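Local coordinates for protein glucuronoarabinoxylan endo-1,4-beta-xylanase (Clostridium papyrosolvens, PDB 4FMV) that probably hydrolyses internal beta-1,4 linkages of xylan-type plant polysaccharides, through a family 30 glycoside hydrolase region that includes a (beta/alpha)8 barrel, at residues D112-Y117 / P155-N160; E143-Q148 / K183-P188; T151-T154 / N160-K163. One frame throughout, in Å; residues are numbered along the deposited sequence.

Interaction 1: residues D112-Y117 / P155-N160; sequences DKYTEY and PQEMLN
Tyr114, in the first turn of helix 114-130, lays its phenol end against Glu157 of helix 155-164. With CG anti to the carbonyl carbon (chi1 -83°), the ring is carried toward that helix. OH ends 3.4 Å from Glu157 CG and equally near CB, the aliphatic root of that side chain. The two side chains meet at about a right angle, with ring and carboxylate planes 78° apart. Beyond CG the Glu157 chain is extended and carries the carboxylate past the phenol: OE2 bonds Tyr111 OH, and OE1 receives Thr154 N in a capping box, Thr154 OG1 capping Glu157 N. Tyr114 CE2 lies 3.8 Å from Glu157 O and 4.2 Å from Asn160 CB. The polar link is indirect: a water sits 2.7 Å from Tyr114 OH and accepts a bond from Asn160 ND2 at 3.1 Å, while Gln156 NE2 donates to Asn160 OD1 from above its carbonyl plane, engaging both ends of that amide. Chemically, the tyrosine ring rests obliquely on a backbone carbonyl and the Asn160 methylene and its hydroxyl is served by water, leaving the glutamate to the helix N-terminus and Tyr111.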
# COMPACT_ATOMS: atom_id res chain seq x y z
N ASP A 112 -22.51 -20.00 10.03
CA ASP A 112 -23.48 -19.43 10.96
C ASP A 112 -22.93 -18.26 11.77
O ASP A 112 -23.65 -17.66 12.57
CB ASP A 112 -24.11 -20.51 11.87
CG ASP A 112 -23.10 -21.20 12.78
OD1 ASP A 112 -21.90 -20.81 12.80
OD2 ASP A 112 -23.52 -22.14 13.49
N LYS A 113 -21.63 -17.98 11.61
CA LYS A 113 -20.94 -16.85 12.24
C LYS A 113 -20.72 -15.63 11.35
O LYS A 113 -20.03 -14.69 11.76
CB LYS A 113 -19.61 -17.27 12.89
CG LYS A 113 -19.74 -18.28 14.03
CD LYS A 113 -20.53 -17.75 15.22
CE LYS A 113 -20.71 -18.81 16.31
NZ LYS A 113 -21.19 -18.19 17.59
N TYR A 114 -21.20 -15.64 10.12
CA TYR A 114 -20.88 -14.53 9.23
C TYR A 114 -21.45 -13.22 9.80
O TYR A 114 -20.84 -12.15 9.69
CB TYR A 114 -21.41 -14.75 7.80
CG TYR A 114 -20.54 -15.60 6.89
CD1 TYR A 114 -19.73 -16.61 7.40
CD2 TYR A 114 -20.56 -15.40 5.51
CE1 TYR A 114 -18.95 -17.40 6.55
CE2 TYR A 114 -19.78 -16.16 4.66
CZ TYR A 114 -18.99 -17.17 5.17
OH TYR A 114 -18.24 -17.93 4.30
N THR A 115 -22.65 -13.31 10.39
CA THR A 115 -23.31 -12.14 10.99
C THR A 115 -22.50 -11.63 12.20
O THR A 115 -22.19 -10.45 12.29
CB THR A 115 -24.75 -12.48 11.41
OG1 THR A 115 -25.52 -12.76 10.23
CG2 THR A 115 -25.40 -11.33 12.17
N GLU A 116 -22.14 -12.55 13.09
CA GLU A 116 -21.33 -12.19 14.24
C GLU A 116 -20.00 -11.58 13.79
O GLU A 116 -19.50 -10.61 14.40
CB GLU A 116 -21.10 -13.41 15.16
CG GLU A 116 -20.66 -12.99 16.58
CD GLU A 116 -20.40 -14.17 17.51
OE1 GLU A 116 -19.28 -14.27 18.05
OE2 GLU A 116 -21.32 -15.00 17.71
N TYR A 117 -19.43 -12.11 12.73
CA TYR A 117 -18.14 -11.62 12.25
C TYR A 117 -18.24 -10.17 11.75
O TYR A 117 -17.34 -9.36 12.00
CB TYR A 117 -17.56 -12.53 11.16
CG TYR A 117 -16.15 -12.14 10.71
CD1 TYR A 117 -15.10 -12.04 11.62
CD2 TYR A 117 -15.88 -11.90 9.36
CE1 TYR A 117 -13.83 -11.70 11.20
CE2 TYR A 117 -14.60 -11.55 8.95
CZ TYR A 117 -13.59 -11.45 9.87
OH TYR A 117 -12.32 -11.11 9.46
N PRO A 155 -13.11 -18.35 -2.98
CA PRO A 155 -13.70 -17.20 -3.67
C PRO A 155 -15.20 -17.11 -3.44
O PRO A 155 -15.73 -16.01 -3.32
CB PRO A 155 -13.40 -17.49 -5.14
CG PRO A 155 -12.07 -18.23 -5.06
CD PRO A 155 -12.20 -19.11 -3.85
N GLN A 156 -15.88 -18.26 -3.36
CA GLN A 156 -17.34 -18.24 -3.18
C GLN A 156 -17.70 -17.79 -1.77
O GLN A 156 -18.64 -17.04 -1.57
CB GLN A 156 -17.97 -19.62 -3.50
CG GLN A 156 -19.49 -19.66 -3.31
CD GLN A 156 -20.23 -18.82 -4.32
OE1 GLN A 156 -19.93 -18.87 -5.52
NE2 GLN A 156 -21.19 -18.03 -3.86
N GLU A 157 -16.94 -18.26 -0.78
CA GLU A 157 -17.19 -17.83 0.60
C GLU A 157 -17.06 -16.31 0.75
O GLU A 157 -17.91 -15.67 1.36
CB GLU A 157 -16.25 -18.56 1.56
CG GLU A 157 -16.84 -19.90 1.97
CD GLU A 157 -15.80 -20.91 2.39
OE1 GLU A 157 -14.59 -20.57 2.38
OE2 GLU A 157 -16.20 -22.06 2.70
N MET A 158 -15.96 -15.77 0.22
CA MET A 158 -15.73 -14.32 0.20
C MET A 158 -16.88 -13.59 -0.51
O MET A 158 -17.36 -12.57 -0.01
CB MET A 158 -14.42 -14.01 -0.51
CG MET A 158 -14.14 -12.51 -0.71
SD MET A 158 -13.84 -11.59 0.81
CE MET A 158 -12.53 -12.56 1.56
N LEU A 159 -17.33 -14.13 -1.65
CA LEU A 159 -18.49 -13.57 -2.36
C LEU A 159 -19.73 -13.54 -1.46
O LEU A 159 -20.42 -12.51 -1.37
CB LEU A 159 -18.81 -14.34 -3.66
CG LEU A 159 -20.07 -13.90 -4.43
CD1 LEU A 159 -20.03 -12.42 -4.79
CD2 LEU A 159 -20.34 -14.76 -5.67
N ASN A 160 -20.02 -14.65 -0.78
CA ASN A 160 -21.22 -14.73 0.05
C ASN A 160 -21.22 -13.62 1.13
O ASN A 160 -22.24 -12.96 1.36
CB ASN A 160 -21.32 -16.10 0.72
CG ASN A 160 -21.62 -17.20 -0.26
OD1 ASN A 160 -22.11 -16.95 -1.37
ND2 ASN A 160 -21.34 -18.44 0.14
O HOH W 1 -20.37 -18.99 3.00

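Interaction 2: residues E143-Q148 / K183-P188; sequences EPDYAQ and KNMSDP
Pro144 and Asp145, the central residues of a type I beta turn spanning Glu143 to Tyr146, meet Met185 of helix 183-190. The turn follows strand 137-139 and the helix follows strand 172-178, neighbouring parallel strands of the (beta/alpha)8 barrel; the contact joins the loop after one barrel strand to the helix that follows the next. The apolar part belongs to Met185. With CG anti to the backbone N (chi1 -163°) and the chain bent at chi2 and chi3, its thioether crosses the proline ring at a slant: CE lies 3.7 Å from Pro144 CG, and SD lies 3.9 Å from that same carbon. Asp145 adds its methylene, CB 4.1 Å from Met185 SD, and its OD2 stands as near to Met185 CB. Met185 also touches Pro155 and Met158 of helix 155-164, so one side chain serves the turn and that helix. The polar part lies round the Asp145 carboxylate, whose OD1 meets the backbone N of Phe179 and whose OD2 bonds Ser178 OG. These bonds tie the turn to the end of strand 172-178. A water completes the link to the helix, donating to Asp145 OD2 at 2.7 Å and to Asn184 OD1, also at 2.7 Å.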
# COMPACT_ATOMS: atom_id res chain seq x y z
N GLU A 143 -5.13 -12.55 3.05
CA GLU A 143 -4.73 -13.76 2.30
C GLU A 143 -5.63 -14.97 2.54
O GLU A 143 -5.15 -16.01 3.00
CB GLU A 143 -3.26 -14.11 2.57
CG GLU A 143 -2.34 -12.93 2.22
CD GLU A 143 -0.87 -13.28 2.25
OE1 GLU A 143 -0.54 -14.44 2.51
OE2 GLU A 143 -0.05 -12.38 2.01
N PRO A 144 -6.92 -14.83 2.22
CA PRO A 144 -7.88 -15.93 2.39
C PRO A 144 -7.47 -17.11 1.54
O PRO A 144 -7.95 -18.22 1.78
CB PRO A 144 -9.17 -15.35 1.82
CG PRO A 144 -8.68 -14.32 0.79
CD PRO A 144 -7.54 -13.68 1.54
N ASP A 145 -6.67 -16.85 0.50
CA ASP A 145 -6.17 -17.91 -0.41
C ASP A 145 -4.74 -18.40 -0.15
O ASP A 145 -4.22 -19.18 -0.94
CB ASP A 145 -6.32 -17.48 -1.88
CG ASP A 145 -5.60 -16.17 -2.18
OD1 ASP A 145 -5.06 -15.57 -1.22
OD2 ASP A 145 -5.58 -15.76 -3.36
N TYR A 146 -4.03 -17.90 0.87
CA TYR A 146 -2.94 -18.72 1.34
C TYR A 146 -3.09 -18.75 2.85
O TYR A 146 -2.28 -18.18 3.57
CB TYR A 146 -1.73 -17.84 0.99
CG TYR A 146 -0.36 -18.47 0.96
CD1 TYR A 146 0.04 -19.22 -0.12
CD2 TYR A 146 0.54 -18.26 2.00
CE1 TYR A 146 1.29 -19.78 -0.17
CE2 TYR A 146 1.80 -18.83 1.97
CZ TYR A 146 2.17 -19.59 0.88
OH TYR A 146 3.43 -20.16 0.82
N ALA A 147 -3.93 -19.66 3.30
CA ALA A 147 -4.42 -19.70 4.69
C ALA A 147 -3.96 -20.81 5.60
O ALA A 147 -4.59 -21.03 6.62
CB ALA A 147 -5.91 -19.40 4.83
N GLN A 148 -3.02 -21.63 5.16
CA GLN A 148 -2.70 -22.84 5.91
C GLN A 148 -2.48 -22.52 7.40
O GLN A 148 -2.77 -23.34 8.27
CB GLN A 148 -1.47 -23.53 5.33
CG GLN A 148 -1.20 -24.90 5.98
CD GLN A 148 0.14 -25.49 5.56
OE1 GLN A 148 1.01 -25.78 6.40
NE2 GLN A 148 0.31 -25.67 4.26
N LYS A 183 -6.64 -13.30 -9.50
CA LYS A 183 -7.88 -12.69 -9.93
C LYS A 183 -9.07 -13.57 -9.62
O LYS A 183 -10.18 -13.08 -9.59
CB LYS A 183 -7.85 -12.34 -11.43
CG LYS A 183 -6.62 -11.51 -11.85
CD LYS A 183 -6.33 -10.33 -10.90
CE LYS A 183 -5.12 -9.48 -11.38
NZ LYS A 183 -3.81 -10.22 -11.25
N ASN A 184 -8.85 -14.86 -9.41
CA ASN A 184 -10.00 -15.72 -9.14
C ASN A 184 -10.61 -15.38 -7.78
O ASN A 184 -11.79 -15.64 -7.52
CB ASN A 184 -9.64 -17.22 -9.29
CG ASN A 184 -8.68 -17.72 -8.21
OD1 ASN A 184 -8.00 -16.93 -7.54
ND2 ASN A 184 -8.61 -19.03 -8.05
N MET A 185 -9.81 -14.77 -6.92
CA MET A 185 -10.28 -14.40 -5.60
C MET A 185 -11.19 -13.16 -5.66
O MET A 185 -12.13 -13.04 -4.86
CB MET A 185 -9.07 -14.17 -4.68
CG MET A 185 -9.36 -14.18 -3.18
SD MET A 185 -9.96 -15.77 -2.55
CE MET A 185 -11.34 -15.16 -1.61
N SER A 186 -10.85 -12.18 -6.52
CA SER A 186 -11.67 -10.97 -6.67
C SER A 186 -12.72 -10.91 -7.78
O SER A 186 -13.67 -10.10 -7.71
CB SER A 186 -10.74 -9.77 -6.88
OG SER A 186 -9.69 -10.09 -7.79
N ASP A 187 -12.61 -11.80 -8.76
CA ASP A 187 -13.49 -11.75 -9.92
C ASP A 187 -14.95 -11.88 -9.49
O ASP A 187 -15.80 -11.21 -10.04
CB ASP A 187 -13.15 -12.83 -10.96
CG ASP A 187 -11.97 -12.45 -11.87
OD1 ASP A 187 -11.44 -11.32 -11.76
OD2 ASP A 187 -11.58 -13.29 -12.71
N PRO A 188 -15.24 -12.77 -8.53
CA PRO A 188 -16.68 -12.90 -8.24
C PRO A 188 -17.28 -11.62 -7.66
O PRO A 188 -18.45 -11.32 -7.92
CB PRO A 188 -16.73 -14.06 -7.24
CG PRO A 188 -15.55 -14.92 -7.62
CD PRO A 188 -14.46 -13.90 -7.98
O HOH W 2 -6.93 -17.37 -5.13

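Interaction 3: residues T151-T154 / N160-K163; sequences TWWT and NFMK
Trp153 points the outer edge of its six-membered ring at Phe161, forming an offset edge-to-face aromatic pair with ring planes at 87° and centroids 5.7 Å apart. The tryptophan supplies the edge and the phenylalanine the face. The offset brings the indole toward the root of the partner: Trp153 CZ3 lies 3.7 Å from Phe161 CB, which sits near the indole plane, and 4.0 Å from Phe161 CG. The adjoining corner of the edge, Trp153 CH2, comes within 4.1 Å of Phe161 CD1. The contact is therefore divided between the methylene and one side of the phenyl ring.

Torsions bring the two groups together. Phe161 CG lies anti to the backbone N (chi1 -173°), which sets the ring before the indole edge, while Trp153 CG sits beside its own backbone N (chi1 -56°). The pyrrole side of the indole is held by NE1 donating to Gln141 OE1; this should restrain the ring's rotation and hold its benzo edge on the phenylalanine. Backbone bonding between Trp153 and Pro144 holds the residue to the turn beyond strand 137-139. One residue on, Thr154 is the N-cap of helix 155-164, its side chain capping a backbone N in the first turn. Trp153 thus immediately precedes the N-cap, and its indole folds back on Phe161, two turns along the same helix.

Further aromatic and aliphatic groups close round the pair. Tyr117 of helix 114-130 touches both rings, and Leu109 of strand 103-109 and Val140 touch the Trp153 side chain. The pair consequently occupies the interior between helix 155-164, helix 114-130 and the ends of strands 103-109 and 137-139, with Met162 of the same helix turned instead to strand 172-178 and helix 193-198.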
# COMPACT_ATOMS: atom_id res chain seq x y z
N THR A 151 -7.11 -18.35 8.71
CA THR A 151 -8.46 -18.70 8.22
C THR A 151 -8.65 -18.65 6.68
O THR A 151 -8.45 -17.60 6.05
CB THR A 151 -9.47 -17.77 8.95
OG1 THR A 151 -9.33 -17.98 10.37
CG2 THR A 151 -10.91 -18.05 8.54
N TRP A 152 -9.03 -19.78 6.08
CA TRP A 152 -9.32 -19.89 4.62
C TRP A 152 -10.71 -19.37 4.23
O TRP A 152 -11.68 -19.60 4.95
CB TRP A 152 -9.32 -21.37 4.18
CG TRP A 152 -8.00 -22.08 4.16
CD1 TRP A 152 -7.51 -22.95 5.11
CD2 TRP A 152 -7.02 -22.04 3.12
NE1 TRP A 152 -6.28 -23.43 4.73
CE2 TRP A 152 -5.95 -22.89 3.51
CE3 TRP A 152 -6.93 -21.37 1.88
CZ2 TRP A 152 -4.82 -23.08 2.72
CZ3 TRP A 152 -5.79 -21.56 1.10
CH2 TRP A 152 -4.75 -22.41 1.52
N TRP A 153 -10.80 -18.72 3.06
CA TRP A 153 -12.08 -18.45 2.42
C TRP A 153 -11.94 -18.78 0.95
O TRP A 153 -11.02 -18.30 0.31
CB TRP A 153 -12.44 -16.96 2.47
CG TRP A 153 -12.48 -16.31 3.81
CD1 TRP A 153 -11.48 -16.25 4.73
CD2 TRP A 153 -13.58 -15.57 4.36
NE1 TRP A 153 -11.89 -15.53 5.83
CE2 TRP A 153 -13.17 -15.09 5.62
CE3 TRP A 153 -14.87 -15.26 3.90
CZ2 TRP A 153 -14.01 -14.33 6.44
CZ3 TRP A 153 -15.71 -14.51 4.72
CH2 TRP A 153 -15.27 -14.05 5.97
N THR A 154 -12.83 -19.59 0.41
CA THR A 154 -12.87 -19.80 -1.02
C THR A 154 -13.35 -18.50 -1.67
O THR A 154 -13.91 -17.62 -0.99
CB THR A 154 -13.87 -20.90 -1.38
OG1 THR A 154 -15.19 -20.49 -1.00
CG2 THR A 154 -13.50 -22.21 -0.67
N ASN A 160 -20.02 -14.65 -0.78
CA ASN A 160 -21.22 -14.73 0.05
C ASN A 160 -21.22 -13.62 1.13
O ASN A 160 -22.24 -12.96 1.36
CB ASN A 160 -21.32 -16.10 0.72
CG ASN A 160 -21.62 -17.20 -0.26
OD1 ASN A 160 -22.11 -16.95 -1.37
ND2 ASN A 160 -21.34 -18.44 0.14
N PHE A 161 -20.08 -13.43 1.78
CA PHE A 161 -19.96 -12.41 2.81
C PHE A 161 -20.11 -11.01 2.22
O PHE A 161 -20.82 -10.14 2.77
CB PHE A 161 -18.61 -12.53 3.53
CG PHE A 161 -18.48 -11.63 4.71
CD1 PHE A 161 -18.90 -12.04 5.96
CD2 PHE A 161 -17.98 -10.35 4.57
CE1 PHE A 161 -18.81 -11.19 7.05
CE2 PHE A 161 -17.88 -9.52 5.64
CZ PHE A 161 -18.31 -9.94 6.88
N MET A 162 -19.41 -10.78 1.12
CA MET A 162 -19.52 -9.51 0.39
C MET A 162 -20.95 -9.17 -0.05
O MET A 162 -21.34 -8.01 0.02
CB MET A 162 -18.56 -9.47 -0.80
CG MET A 162 -17.06 -9.37 -0.42
SD MET A 162 -16.60 -7.93 0.60
CE MET A 162 -16.83 -6.57 -0.56
N LYS A 163 -21.73 -10.15 -0.51
CA LYS A 163 -23.15 -9.85 -0.82
C LYS A 163 -24.03 -9.67 0.41
O LYS A 163 -24.75 -8.68 0.53
CB LYS A 163 -23.80 -10.92 -1.73
CG LYS A 163 -23.24 -10.98 -3.14
CD LYS A 163 -23.96 -12.03 -3.99
CE LYS A 163 -25.34 -11.54 -4.44
NZ LYS A 163 -25.77 -12.18 -5.76

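Helix 155-164 is a partner in interactions 1 and 3 and borders interaction 2. The centres of interactions 1 and 3 lie about 5 Å apart, and their segments overlap at Asn160, which touches across only in interaction 1. Interaction 2 adjoins the 151-154 segment of interaction 3 through its turn. All three are largely buried, but interaction 3 is wholly apolar and aromatic, whereas interactions 1 and 2 each add a bridging water beside a partly exposed Asn160 or Asp145. Interaction 1 pairs two helices, interaction 2 a turn with a helix, and interaction 3 a helix with its own lead-in.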